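Arginine kinase (Anthopleura japonica, PDB 4RF7) catalyses the reversible transfer of a phosphoryl group from ATP to L-arginine, yielding phosphoarginine and ADP, and carries two approximate repeats of the phosphagen kinase unit in one chain. Local coordinates at residues Thr130-Ala135 and Ser244-Val249; Val426-Glu431 and Pro439-Ile444; Val74-Glu79 and Pro87-Ile92. One frame throughout, in Å; residues are numbered along the deposited sequence.

How the interactions relate
Interactions 1 and 3 belong to the first of the two approximate repeats, interaction 2 to the second. Interaction 3 (74-79 with 87-92) lies in a small helical N-terminal domain and backs the loop that grips one bound arginine. Interaction 1 (130-135 with 244-249) lies in the following catalytic domain, where a strand carrying predicted ATP-binding residues packs on a helix, a second arginine lying over the strand's other side; the two contacts are about 11 Å apart at their nearest atoms, their centres 29 Å apart. Interaction 2 (426-431 with 439-444) is the counterpart of interaction 3 in the other N-terminal domain, its valine in another rotamer and its centre 64 Å from that of interaction 3, across the chain's centre.

Interaction 1: Thr130-Ala135 and Ser244-Val249; sequences TRIRVA and SDIGSV. With ARG (arginine), chain H.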
ATOM      1  N   THR A 130       2.418   4.666  -7.044  1.00 23.08           N
ATOM      2  CA  THR A 130       2.437   5.624  -8.147  1.00 25.14           C
ATOM      3  C   THR A 130       1.632   6.866  -7.752  1.00 28.96           C
ATOM      4  O   THR A 130       0.609   6.760  -7.070  1.00 30.68           O
ATOM      5  CB  THR A 130       1.836   5.002  -9.419  1.00 29.34           C
ATOM      6  OG1 THR A 130       2.611   3.861  -9.813  1.00 31.53           O
ATOM      7  CG2 THR A 130       1.812   6.003 -10.561  1.00 28.63           C
ATOM      8  N   ARG A 131       2.088   8.041  -8.175  1.00 29.89           N
ATOM      9  CA  ARG A 131       1.443   9.289  -7.781  1.00 29.22           C
ATOM     10  C   ARG A 131       1.591  10.352  -8.865  1.00 29.93           C
ATOM     11  O   ARG A 131       2.684  10.553  -9.406  1.00 26.84           O
ATOM     12  CB  ARG A 131       2.052   9.790  -6.469  1.00 28.51           C
ATOM     13  CG  ARG A 131       1.474  11.099  -5.939  1.00 27.55           C
ATOM     14  CD  ARG A 131       2.296  11.583  -4.750  1.00 27.38           C
ATOM     15  NE  ARG A 131       1.679  12.712  -4.061  1.00 28.73           N
ATOM     16  CZ  ARG A 131       1.954  13.988  -4.313  1.00 27.42           C
ATOM     17  NH1 ARG A 131       1.341  14.943  -3.630  1.00 30.08           N
ATOM     18  NH2 ARG A 131       2.845  14.311  -5.244  1.00 20.42           N
ATOM     19  N   ILE A 132       0.489  11.025  -9.190  1.00 27.78           N
ATOM     20  CA  ILE A 132       0.537  12.150 -10.119  1.00 25.89           C
ATOM     21  C   ILE A 132      -0.213  13.353  -9.553  1.00 25.74           C
ATOM     22  O   ILE A 132      -1.401  13.265  -9.227  1.00 24.45           O
ATOM     23  CB  ILE A 132      -0.046  11.804 -11.502  1.00 26.65           C
ATOM     24  CG1 ILE A 132       0.645  10.574 -12.093  1.00 27.39           C
ATOM     25  CG2 ILE A 132       0.109  12.989 -12.449  1.00 29.10           C
ATOM     26  CD1 ILE A 132       0.030  10.091 -13.400  1.00 27.53           C
ATOM     27  N   ARG A 133       0.492  14.475  -9.445  1.00 23.07           N
ATOM     28  CA  ARG A 133      -0.075  15.709  -8.920  1.00 24.91           C
ATOM     29  C   ARG A 133      -0.024  16.796  -9.985  1.00 26.52           C
ATOM     30  O   ARG A 133       0.943  16.871 -10.742  1.00 29.52           O
ATOM     31  CB  ARG A 133       0.731  16.156  -7.701  1.00 26.06           C
ATOM     32  CG  ARG A 133       0.413  17.554  -7.196  1.00 30.94           C
ATOM     33  CD  ARG A 133       1.693  18.316  -6.909  1.00 36.73           C
ATOM     34  NE  ARG A 133       2.056  19.230  -7.989  1.00 38.06           N
ATOM     35  CZ  ARG A 133       3.209  19.888  -8.063  1.00 36.94           C
ATOM     36  NH1 ARG A 133       3.444  20.701  -9.086  1.00 33.62           N
ATOM     37  NH2 ARG A 133       4.132  19.734  -7.123  1.00 31.98           N
ATOM     38  N   VAL A 134      -1.066  17.623 -10.058  1.00 27.45           N
ATOM     39  CA  VAL A 134      -1.018  18.848 -10.861  1.00 27.18           C
ATOM     40  C   VAL A 134      -1.511  20.048 -10.049  1.00 30.08           C
ATOM     41  O   VAL A 134      -2.367  19.907  -9.173  1.00 28.89           O
ATOM     42  CB  VAL A 134      -1.836  18.744 -12.178  1.00 30.58           C
ATOM     43  CG1 VAL A 134      -1.188  17.762 -13.148  1.00 29.12           C
ATOM     44  CG2 VAL A 134      -3.280  18.347 -11.891  1.00 29.88           C
ATOM     45  N   ALA A 135      -0.952  21.221 -10.338  1.00 27.15           N
ATOM     46  CA  ALA A 135      -1.418  22.471  -9.743  1.00 29.40           C
ATOM     47  C   ALA A 135      -2.172  23.262 -10.810  1.00 29.12           C
ATOM     48  O   ALA A 135      -1.724  23.342 -11.956  1.00 26.21           O
ATOM     49  CB  ALA A 135      -0.247  23.279  -9.212  1.00 24.24           C
ATOM     50  N   SER A 244       1.592  -0.182  -9.621  1.00 26.45           N
ATOM     51  CA  SER A 244       2.355   0.376 -10.734  1.00 28.15           C
ATOM     52  C   SER A 244       1.532   0.984 -11.865  1.00 28.11           C
ATOM     53  O   SER A 244       2.102   1.494 -12.828  1.00 29.11           O
ATOM     54  CB  SER A 244       3.243  -0.721 -11.324  1.00 32.95           C
ATOM     55  OG  SER A 244       2.453  -1.781 -11.839  1.00 33.08           O
ATOM     56  N   ASP A 245       0.208   0.917 -11.771  1.00 23.48           N
ATOM     57  CA  ASP A 245      -0.641   1.289 -12.904  1.00 19.17           C
ATOM     58  C   ASP A 245      -0.720   2.803 -13.139  1.00 29.11           C
ATOM     59  O   ASP A 245      -1.742   3.428 -12.848  1.00 32.67           O
ATOM     60  CB  ASP A 245      -2.045   0.717 -12.715  1.00 20.93           C
ATOM     61  CG  ASP A 245      -2.779   0.538 -14.025  1.00 31.03           C
ATOM     62  OD1 ASP A 245      -2.295   1.043 -15.061  1.00 36.00           O
ATOM     63  OD2 ASP A 245      -3.848  -0.101 -14.013  1.00 31.70           O
ATOM     64  N   ILE A 246       0.343   3.387 -13.686  1.00 28.10           N
ATOM     65  CA  ILE A 246       0.382   4.834 -13.908  1.00 30.46           C
ATOM     66  C   ILE A 246      -0.626   5.299 -14.966  1.00 31.03           C
ATOM     67  O   ILE A 246      -1.144   6.418 -14.890  1.00 29.31           O
ATOM     68  CB  ILE A 246       1.817   5.334 -14.248  1.00 35.02           C
ATOM     69  CG1 ILE A 246       1.881   6.864 -14.198  1.00 33.13           C
ATOM     70  CG2 ILE A 246       2.276   4.817 -15.600  1.00 35.01           C
ATOM     71  CD1 ILE A 246       3.268   7.442 -14.417  1.00 31.24           C
ATOM     72  N   GLY A 247      -0.912   4.437 -15.941  1.00 33.61           N
ATOM     73  CA  GLY A 247      -1.880   4.750 -16.980  1.00 34.95           C
ATOM     74  C   GLY A 247      -3.269   4.969 -16.410  1.00 36.18           C
ATOM     75  O   GLY A 247      -3.982   5.902 -16.799  1.00 36.12           O
ATOM     76  N   SER A 248      -3.647   4.109 -15.469  1.00 34.66           N
ATOM     77  CA  SER A 248      -4.927   4.229 -14.778  1.00 34.08           C
ATOM     78  C   SER A 248      -4.956   5.454 -13.859  1.00 32.49           C
ATOM     79  O   SER A 248      -5.958   6.170 -13.798  1.00 27.99           O
ATOM     80  CB  SER A 248      -5.206   2.958 -13.978  1.00 34.87           C
ATOM     81  OG  SER A 248      -6.405   3.069 -13.241  1.00 38.41           O
ATOM     82  N   VAL A 249      -3.857   5.684 -13.145  1.00 31.30           N
ATOM     83  CA  VAL A 249      -3.731   6.849 -12.270  1.00 29.15           C
ATOM     84  C   VAL A 249      -3.927   8.150 -13.046  1.00 28.56           C
ATOM     85  O   VAL A 249      -4.680   9.035 -12.623  1.00 28.74           O
ATOM     86  CB  VAL A 249      -2.357   6.876 -11.572  1.00 26.80           C
ATOM     87  CG1 VAL A 249      -2.132   8.210 -10.873  1.00 24.00           C
ATOM     88  CG2 VAL A 249      -2.238   5.731 -10.580  1.00 22.94           C
TER
HETATM   89  N   ARG H 806       4.019  13.981  -0.568  1.00 94.69           N
HETATM   90  CA  ARG H 806       4.835  12.780  -0.699  1.00 95.75           C
HETATM   91  C   ARG H 806       6.065  13.055  -1.559  1.00102.99           C
HETATM   92  O   ARG H 806       7.110  13.483  -1.063  1.00107.14           O
HETATM   93  CB  ARG H 806       4.012  11.639  -1.304  1.00 86.31           C
HETATM   94  CG  ARG H 806       4.712  10.289  -1.302  1.00 81.97           C
HETATM   95  CD  ARG H 806       3.947   9.258  -2.113  1.00 74.62           C
HETATM   96  NE  ARG H 806       4.551   9.021  -3.422  1.00 72.95           N
HETATM   97  CZ  ARG H 806       4.512   7.854  -4.057  1.00 70.83           C
HETATM   98  NH1 ARG H 806       3.895   6.827  -3.499  1.00 60.83           N
HETATM   99  NH2 ARG H 806       5.088   7.712  -5.243  1.00 63.32           N
HETATM  100  OXT ARG H 806       6.046  12.866  -2.776  1.00103.67           O
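Thr130 and Ile132 pack on Ile246 and Val249 in a buried helix-on-sheet contact of the catalytic domain, where central strand 127-136 of the antiparallel sheet rests against the first turn of helix 246-264. The strand lies between strands 235-242 and 286-293, and its neighbour 235-242 leads through the short loop 243-245 into this helix. Thr130 has CG2 anti to the backbone N, which lays the methyl 3.7 Å from Ile246 CG1, the two side chains crossing at about a right angle. Its OG1 turns to the loop before the helix and bonds to the carbonyl of Gly243. Ile132 reaches between the two helix residues, its CD1 3.8 Å from Ile246 CG1. Asp245 is the N-cap: OD1 accepts a weak bond from Ser248 N at 3.4 Å, and Ser244 OG is tied to Asp119. On the other side of the strand Arg131 extends beneath a bound arginine, with Arg131 CD 3.7 Å from the ligand NE and the ligand N above one face of the Arg131 guanidinium, offset toward its rim. Residues 130-133 are predicted to bind ATP, so the helix packs behind a probable nucleotide site. Val249 CG1 lies 3.8 Å from the same Ile132 CD1.

Interaction 2: Val426-Glu431 and Pro439-Ile444; sequences VYAGDE and PLFDKI
Val426 holds CG1 anti to its backbone N (chi1 177°), and this directs CG1 to the Phe441 ring while CG2 faces Leu440 and Ile444; Phe441, with chi1 -86°, swings the far end of its ring toward the loop. Val426 CG1 comes to 3.5 Å from Phe441 CZ, approaching the ring obliquely. Ala428 meets the same end of the ring, CB at 3.9 Å from CZ, and the carbonyl oxygen of Tyr427 sits at the ring edge, 3.5 Å from Phe441 CZ. The other branch of the valine meets Leu440 tip to tip, CG2 to CD2 4.1 Å, and presses on Ile444, where Val426 CG2 and Ile444 CD1 are a tight 3.5 Å apart. Loop 426-431 is thereby seated on helix 438-448 in the small helical N-terminal domain of the second repeat. Helix 409-418 closes the core beside it, Cys412 touching Phe441 and Ile413 touching Leu440, and Tyr434 brings its ring against that of Phe441. Tyr427 packs its side chain on Phe553 and Leu554. The chemistry between loop and helix is almost wholly apolar, which implies that fit and burial make this face, while backbone bonds of Tyr427 to Cys412 and Ala428 to Gly629 fix the loop elsewhere.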
ATOM      1  N   VAL A 426      10.157 -23.439   1.281  1.00 22.43           N
ATOM      2  CA  VAL A 426       9.516 -23.431  -0.032  1.00 23.15           C
ATOM      3  C   VAL A 426       8.045 -23.030   0.072  1.00 26.36           C
ATOM      4  O   VAL A 426       7.304 -23.564   0.903  1.00 29.24           O
ATOM      5  CB  VAL A 426       9.650 -24.793  -0.742  1.00 25.16           C
ATOM      6  CG1 VAL A 426       8.904 -24.779  -2.067  1.00 24.21           C
ATOM      7  CG2 VAL A 426      11.112 -25.121  -0.980  1.00 26.55           C
ATOM      8  N   TYR A 427       7.638 -22.081  -0.765  1.00 27.81           N
ATOM      9  CA  TYR A 427       6.255 -21.622  -0.805  1.00 26.80           C
ATOM     10  C   TYR A 427       5.708 -21.737  -2.221  1.00 28.85           C
ATOM     11  O   TYR A 427       6.456 -21.615  -3.189  1.00 30.37           O
ATOM     12  CB  TYR A 427       6.163 -20.166  -0.348  1.00 23.45           C
ATOM     13  CG  TYR A 427       6.455 -19.955   1.116  1.00 25.92           C
ATOM     14  CD1 TYR A 427       7.760 -19.865   1.579  1.00 28.27           C
ATOM     15  CD2 TYR A 427       5.422 -19.835   2.034  1.00 27.73           C
ATOM     16  CE1 TYR A 427       8.029 -19.666   2.921  1.00 29.89           C
ATOM     17  CE2 TYR A 427       5.679 -19.639   3.375  1.00 30.37           C
ATOM     18  CZ  TYR A 427       6.983 -19.552   3.813  1.00 32.52           C
ATOM     19  OH  TYR A 427       7.238 -19.352   5.150  1.00 33.77           O
ATOM     20  N   ALA A 428       4.406 -21.968  -2.349  1.00 26.04           N
ATOM     21  CA  ALA A 428       3.788 -22.024  -3.673  1.00 26.11           C
ATOM     22  C   ALA A 428       3.147 -20.680  -4.006  1.00 25.57           C
ATOM     23  O   ALA A 428       2.411 -20.122  -3.187  1.00 24.05           O
ATOM     24  CB  ALA A 428       2.759 -23.130  -3.733  1.00 19.67           C
ATOM     25  N   GLY A 429       3.431 -20.163  -5.201  1.00 27.19           N
ATOM     26  CA  GLY A 429       2.883 -18.889  -5.638  1.00 25.63           C
ATOM     27  C   GLY A 429       1.476 -19.036  -6.192  1.00 25.89           C
ATOM     28  O   GLY A 429       0.663 -18.106  -6.120  1.00 23.59           O
ATOM     29  N   ASP A 430       1.196 -20.207  -6.761  1.00 20.88           N
ATOM     30  CA  ASP A 430      -0.150 -20.547  -7.220  1.00 20.06           C
ATOM     31  C   ASP A 430      -0.356 -22.057  -7.222  1.00 24.54           C
ATOM     32  O   ASP A 430       0.559 -22.805  -6.885  1.00 24.09           O
ATOM     33  CB  ASP A 430      -0.438 -19.951  -8.607  1.00 23.82           C
ATOM     34  CG  ASP A 430       0.555 -20.396  -9.670  1.00 29.34           C
ATOM     35  OD1 ASP A 430       1.177 -21.473  -9.530  1.00 31.38           O
ATOM     36  OD2 ASP A 430       0.709 -19.660 -10.667  1.00 31.25           O
ATOM     37  N   GLU A 431      -1.551 -22.496  -7.610  1.00 25.31           N
ATOM     38  CA  GLU A 431      -1.868 -23.921  -7.676  1.00 25.88           C
ATOM     39  C   GLU A 431      -0.933 -24.678  -8.613  1.00 26.10           C
ATOM     40  O   GLU A 431      -0.484 -25.782  -8.296  1.00 23.97           O
ATOM     41  CB  GLU A 431      -3.322 -24.122  -8.118  1.00 27.25           C
ATOM     42  CG  GLU A 431      -3.653 -25.543  -8.574  1.00 29.85           C
ATOM     43  CD  GLU A 431      -5.150 -25.800  -8.631  1.00 35.29           C
ATOM     44  OE1 GLU A 431      -5.553 -26.919  -9.012  1.00 38.49           O
ATOM     45  OE2 GLU A 431      -5.925 -24.879  -8.294  1.00 37.25           O
ATOM     46  N   PRO A 439       8.429 -32.236  -8.817  1.00 27.50           N
ATOM     47  CA  PRO A 439       9.617 -32.960  -8.346  1.00 30.88           C
ATOM     48  C   PRO A 439      10.193 -32.403  -7.043  1.00 32.16           C
ATOM     49  O   PRO A 439      10.825 -33.155  -6.303  1.00 32.33           O
ATOM     50  CB  PRO A 439      10.616 -32.775  -9.490  1.00 33.00           C
ATOM     51  CG  PRO A 439       9.765 -32.648 -10.707  1.00 33.04           C
ATOM     52  CD  PRO A 439       8.547 -31.881 -10.249  1.00 30.41           C
ATOM     53  N   LEU A 440       9.978 -31.119  -6.769  1.00 33.50           N
ATOM     54  CA  LEU A 440      10.366 -30.548  -5.481  1.00 31.73           C
ATOM     55  C   LEU A 440       9.237 -30.652  -4.454  1.00 29.08           C
ATOM     56  O   LEU A 440       9.439 -31.145  -3.342  1.00 27.50           O
ATOM     57  CB  LEU A 440      10.799 -29.084  -5.633  1.00 32.33           C
ATOM     58  CG  LEU A 440      11.263 -28.416  -4.338  1.00 32.77           C
ATOM     59  CD1 LEU A 440      12.357 -29.253  -3.695  1.00 31.97           C
ATOM     60  CD2 LEU A 440      11.754 -26.987  -4.570  1.00 33.50           C
ATOM     61  N   PHE A 441       8.050 -30.189  -4.835  1.00 26.85           N
ATOM     62  CA  PHE A 441       6.931 -30.074  -3.903  1.00 28.01           C
ATOM     63  C   PHE A 441       6.434 -31.424  -3.376  1.00 28.54           C
ATOM     64  O   PHE A 441       6.098 -31.541  -2.193  1.00 27.57           O
ATOM     65  CB  PHE A 441       5.779 -29.286  -4.538  1.00 31.83           C
ATOM     66  CG  PHE A 441       5.905 -27.788  -4.391  1.00 33.89           C
ATOM     67  CD1 PHE A 441       6.457 -27.012  -5.405  1.00 35.82           C
ATOM     68  CD2 PHE A 441       5.458 -27.153  -3.239  1.00 32.04           C
ATOM     69  CE1 PHE A 441       6.566 -25.635  -5.269  1.00 34.80           C
ATOM     70  CE2 PHE A 441       5.565 -25.777  -3.096  1.00 33.51           C
ATOM     71  CZ  PHE A 441       6.116 -25.018  -4.114  1.00 33.51           C
ATOM     72  N   ASP A 442       6.380 -32.434  -4.244  1.00 27.96           N
ATOM     73  CA  ASP A 442       5.949 -33.766  -3.825  1.00 28.55           C
ATOM     74  C   ASP A 442       6.823 -34.301  -2.694  1.00 28.27           C
ATOM     75  O   ASP A 442       6.320 -34.849  -1.711  1.00 30.78           O
ATOM     76  CB  ASP A 442       5.995 -34.742  -5.005  1.00 28.21           C
ATOM     77  CG  ASP A 442       4.931 -34.461  -6.039  1.00 27.65           C
ATOM     78  OD1 ASP A 442       4.213 -33.449  -5.899  1.00 23.25           O
ATOM     79  OD2 ASP A 442       4.824 -35.249  -7.001  1.00 27.96           O
ATOM     80  N   LYS A 443       8.135 -34.138  -2.846  1.00 26.55           N
ATOM     81  CA  LYS A 443       9.095 -34.622  -1.860  1.00 25.76           C
ATOM     82  C   LYS A 443       8.959 -33.865  -0.546  1.00 28.05           C
ATOM     83  O   LYS A 443       9.043 -34.451   0.533  1.00 31.79           O
ATOM     84  CB  LYS A 443      10.523 -34.506  -2.401  1.00 26.94           C
ATOM     85  CG  LYS A 443      10.827 -35.462  -3.550  1.00 31.37           C
ATOM     86  CD  LYS A 443      12.238 -35.253  -4.084  1.00 40.16           C
ATOM     87  CE  LYS A 443      12.587 -36.264  -5.175  1.00 45.25           C
ATOM     88  NZ  LYS A 443      11.733 -36.107  -6.388  1.00 46.67           N
ATOM     89  N   ILE A 444       8.733 -32.560  -0.641  1.00 29.27           N
ATOM     90  CA  ILE A 444       8.581 -31.727   0.549  1.00 31.39           C
ATOM     91  C   ILE A 444       7.269 -32.022   1.277  1.00 28.10           C
ATOM     92  O   ILE A 444       7.247 -32.123   2.508  1.00 25.35           O
ATOM     93  CB  ILE A 444       8.695 -30.230   0.205  1.00 30.35           C
ATOM     94  CG1 ILE A 444      10.127 -29.929  -0.233  1.00 34.93           C
ATOM     95  CG2 ILE A 444       8.306 -29.359   1.393  1.00 28.97           C
ATOM     96  CD1 ILE A 444      10.390 -28.494  -0.536  1.00 36.28           C
TER

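Interaction 3: Val74-Glu79 and Pro87-Ile92; sequences VYAGDE and PLFDAI. With ARG (arginine), chain G.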
ATOM      1  N   VAL A  74      10.229  34.019  -5.263  1.00 27.26           N
ATOM      2  CA  VAL A  74       9.168  34.889  -5.768  1.00 32.19           C
ATOM      3  C   VAL A  74       7.850  34.135  -5.925  1.00 32.32           C
ATOM      4  O   VAL A  74       7.838  32.929  -6.180  1.00 30.10           O
ATOM      5  CB  VAL A  74       9.534  35.555  -7.114  1.00 33.14           C
ATOM      6  CG1 VAL A  74      10.718  36.494  -6.957  1.00 32.98           C
ATOM      7  CG2 VAL A  74       9.812  34.499  -8.171  1.00 33.53           C
ATOM      8  N   TYR A  75       6.745  34.854  -5.756  1.00 29.24           N
ATOM      9  CA  TYR A  75       5.421  34.314  -6.032  1.00 32.35           C
ATOM     10  C   TYR A  75       4.672  35.332  -6.878  1.00 33.04           C
ATOM     11  O   TYR A  75       4.847  36.537  -6.700  1.00 29.61           O
ATOM     12  CB  TYR A  75       4.654  34.041  -4.732  1.00 30.54           C
ATOM     13  CG  TYR A  75       5.190  32.880  -3.922  1.00 30.85           C
ATOM     14  CD1 TYR A  75       6.216  33.064  -3.004  1.00 30.61           C
ATOM     15  CD2 TYR A  75       4.667  31.602  -4.072  1.00 29.19           C
ATOM     16  CE1 TYR A  75       6.707  32.007  -2.256  1.00 29.67           C
ATOM     17  CE2 TYR A  75       5.156  30.535  -3.330  1.00 30.58           C
ATOM     18  CZ  TYR A  75       6.174  30.745  -2.425  1.00 30.62           C
ATOM     19  OH  TYR A  75       6.667  29.694  -1.683  1.00 29.96           O
ATOM     20  N   ALA A  76       3.851  34.859  -7.809  1.00 33.42           N
ATOM     21  CA  ALA A  76       3.048  35.772  -8.617  1.00 32.19           C
ATOM     22  C   ALA A  76       1.688  35.987  -7.967  1.00 28.82           C
ATOM     23  O   ALA A  76       0.992  35.021  -7.642  1.00 24.20           O
ATOM     24  CB  ALA A  76       2.885  35.243 -10.026  1.00 31.58           C
ATOM     25  N   GLY A  77       1.310  37.252  -7.785  1.00 25.53           N
ATOM     26  CA  GLY A  77       0.016  37.579  -7.210  1.00 24.79           C
ATOM     27  C   GLY A  77      -1.114  37.369  -8.203  1.00 24.60           C
ATOM     28  O   GLY A  77      -2.265  37.152  -7.813  1.00 24.61           O
ATOM     29  N   ASP A  78      -0.780  37.440  -9.490  1.00 22.89           N
ATOM     30  CA  ASP A  78      -1.757  37.243 -10.557  1.00 27.05           C
ATOM     31  C   ASP A  78      -1.064  36.961 -11.881  1.00 28.38           C
ATOM     32  O   ASP A  78       0.165  36.995 -11.961  1.00 29.68           O
ATOM     33  CB  ASP A  78      -2.696  38.456 -10.684  1.00 28.80           C
ATOM     34  CG  ASP A  78      -1.948  39.777 -10.801  1.00 31.05           C
ATOM     35  OD1 ASP A  78      -0.756  39.771 -11.171  1.00 30.00           O
ATOM     36  OD2 ASP A  78      -2.561  40.831 -10.526  1.00 32.01           O
ATOM     37  N   GLU A  79      -1.853  36.684 -12.913  1.00 30.46           N
ATOM     38  CA  GLU A  79      -1.320  36.464 -14.254  1.00 31.03           C
ATOM     39  C   GLU A  79      -0.507  37.660 -14.739  1.00 30.41           C
ATOM     40  O   GLU A  79       0.593  37.503 -15.274  1.00 28.31           O
ATOM     41  CB  GLU A  79      -2.461  36.181 -15.234  1.00 30.03           C
ATOM     42  CG  GLU A  79      -2.056  36.245 -16.706  1.00 35.95           C
ATOM     43  CD  GLU A  79      -3.091  35.616 -17.618  1.00 42.01           C
ATOM     44  OE1 GLU A  79      -2.767  35.348 -18.794  1.00 46.38           O
ATOM     45  OE2 GLU A  79      -4.229  35.387 -17.154  1.00 43.67           O
ATOM     46  N   PRO A  87      10.656  41.233 -16.677  1.00 39.29           N
ATOM     47  CA  PRO A  87      12.121  41.295 -16.615  1.00 39.77           C
ATOM     48  C   PRO A  87      12.705  40.479 -15.459  1.00 40.01           C
ATOM     49  O   PRO A  87      13.838  40.008 -15.566  1.00 42.98           O
ATOM     50  CB  PRO A  87      12.389  42.784 -16.402  1.00 38.36           C
ATOM     51  CG  PRO A  87      11.264  43.459 -17.113  1.00 37.94           C
ATOM     52  CD  PRO A  87      10.063  42.562 -16.933  1.00 38.99           C
ATOM     53  N   LEU A  88      11.941  40.315 -14.379  1.00 36.40           N
ATOM     54  CA  LEU A  88      12.360  39.479 -13.255  1.00 36.28           C
ATOM     55  C   LEU A  88      11.916  38.021 -13.418  1.00 37.67           C
ATOM     56  O   LEU A  88      12.716  37.098 -13.253  1.00 40.79           O
ATOM     57  CB  LEU A  88      11.831  40.049 -11.933  1.00 33.09           C
ATOM     58  CG  LEU A  88      12.078  39.200 -10.682  1.00 32.76           C
ATOM     59  CD1 LEU A  88      13.568  39.024 -10.439  1.00 35.40           C
ATOM     60  CD2 LEU A  88      11.408  39.806  -9.460  1.00 33.79           C
ATOM     61  N   PHE A  89      10.640  37.819 -13.740  1.00 35.64           N
ATOM     62  CA  PHE A  89      10.072  36.472 -13.844  1.00 32.20           C
ATOM     63  C   PHE A  89      10.618  35.652 -15.013  1.00 31.08           C
ATOM     64  O   PHE A  89      10.874  34.452 -14.860  1.00 31.71           O
ATOM     65  CB  PHE A  89       8.542  36.539 -13.916  1.00 34.12           C
ATOM     66  CG  PHE A  89       7.876  36.676 -12.574  1.00 34.89           C
ATOM     67  CD1 PHE A  89       7.770  35.579 -11.728  1.00 31.26           C
ATOM     68  CD2 PHE A  89       7.353  37.894 -12.161  1.00 32.09           C
ATOM     69  CE1 PHE A  89       7.158  35.695 -10.487  1.00 29.12           C
ATOM     70  CE2 PHE A  89       6.737  38.016 -10.922  1.00 33.77           C
ATOM     71  CZ  PHE A  89       6.642  36.915 -10.085  1.00 32.79           C
ATOM     72  N   ASP A  90      10.780  36.284 -16.174  1.00 28.34           N
ATOM     73  CA  ASP A  90      11.315  35.595 -17.350  1.00 31.87           C
ATOM     74  C   ASP A  90      12.676  34.984 -17.041  1.00 36.82           C
ATOM     75  O   ASP A  90      12.932  33.816 -17.337  1.00 41.28           O
ATOM     76  CB  ASP A  90      11.449  36.557 -18.538  1.00 35.18           C
ATOM     77  CG  ASP A  90      10.113  37.087 -19.023  1.00 39.28           C
ATOM     78  OD1 ASP A  90       9.067  36.555 -18.599  1.00 39.80           O
ATOM     79  OD2 ASP A  90      10.112  38.032 -19.842  1.00 43.72           O
ATOM     80  N   ALA A  91      13.545  35.788 -16.437  1.00 35.97           N
ATOM     81  CA  ALA A  91      14.887  35.345 -16.072  1.00 37.27           C
ATOM     82  C   ALA A  91      14.855  34.190 -15.064  1.00 35.32           C
ATOM     83  O   ALA A  91      15.594  33.215 -15.204  1.00 34.61           O
ATOM     84  CB  ALA A  91      15.687  36.511 -15.520  1.00 37.05           C
ATOM     85  N   ILE A  92      14.004  34.311 -14.047  1.00 32.05           N
ATOM     86  CA  ILE A  92      13.843  33.258 -13.042  1.00 29.62           C
ATOM     87  C   ILE A  92      13.298  31.968 -13.662  1.00 31.06           C
ATOM     88  O   ILE A  92      13.775  30.874 -13.354  1.00 31.14           O
ATOM     89  CB  ILE A  92      12.926  33.720 -11.882  1.00 27.23           C
ATOM     90  CG1 ILE A  92      13.660  34.736 -10.999  1.00 26.43           C
ATOM     91  CG2 ILE A  92      12.464  32.531 -11.042  1.00 23.91           C
ATOM     92  CD1 ILE A  92      12.780  35.427  -9.979  1.00 24.29           C
TER
HETATM   93  N   ARG G 805       9.513  29.527  -2.010  1.00 54.75           N
HETATM   94  CA  ARG G 805      10.392  28.387  -1.756  1.00 57.33           C
HETATM   95  C   ARG G 805      11.821  28.647  -2.220  1.00 57.60           C
HETATM   96  O   ARG G 805      12.107  29.627  -2.912  1.00 59.46           O
HETATM   97  CB  ARG G 805       9.843  27.118  -2.417  1.00 57.70           C
HETATM   98  CG  ARG G 805       9.494  27.273  -3.892  1.00 58.02           C
HETATM   99  CD  ARG G 805       9.123  25.933  -4.524  1.00 56.05           C
HETATM  100  NE  ARG G 805       8.177  25.169  -3.711  1.00 56.91           N
HETATM  101  CZ  ARG G 805       6.856  25.314  -3.755  1.00 56.00           C
HETATM  102  NH1 ARG G 805       6.076  24.571  -2.981  1.00 54.15           N
HETATM  103  NH2 ARG G 805       6.310  26.204  -4.573  1.00 53.91           N
HETATM  104  OXT ARG G 805      12.726  27.873  -1.903  1.00 56.36           O
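Loop 74-79 runs extended through Val74, Tyr75 and Ala76 past helix 86-96, closest at Val74 and Phe89, whose CA atoms are 8.3 Å apart. Val74 carries the contact. With chi1 at -64° its CG2 falls between the backbone N and the carbonyl carbon, a crowded position that puts this methyl near both Phe89 and Ile92, 3.7 Å from Phe89 CE1. Ile92 meets the valine tip to tip, its CD1 3.6 Å from Val74 CG2, while Leu88 stands farther off, CD2 4.2 Å from Val74 CG1. The Phe89 ring receives the loop backbone as well: the carbonyl oxygen of Tyr75 lies in plane at its edge, 3.9 Å from Phe89 CZ, and Ala76 CB is 4.1 Å from that same atom. Tyr82 meets Phe89 edge-to-face. Tyr75 sends its ring to the other side of the loop, where the amino N of a bound arginine donates to Tyr75 OH at 2.9 Å. That arginine also bonds to the backbone N of Gly71 and Val72 and to Glu232. These bonds are consistent with 71-75 being the substrate-specificity loop of the phosphagen kinases, its apolar inner side mounted on the small helical N-terminal domain.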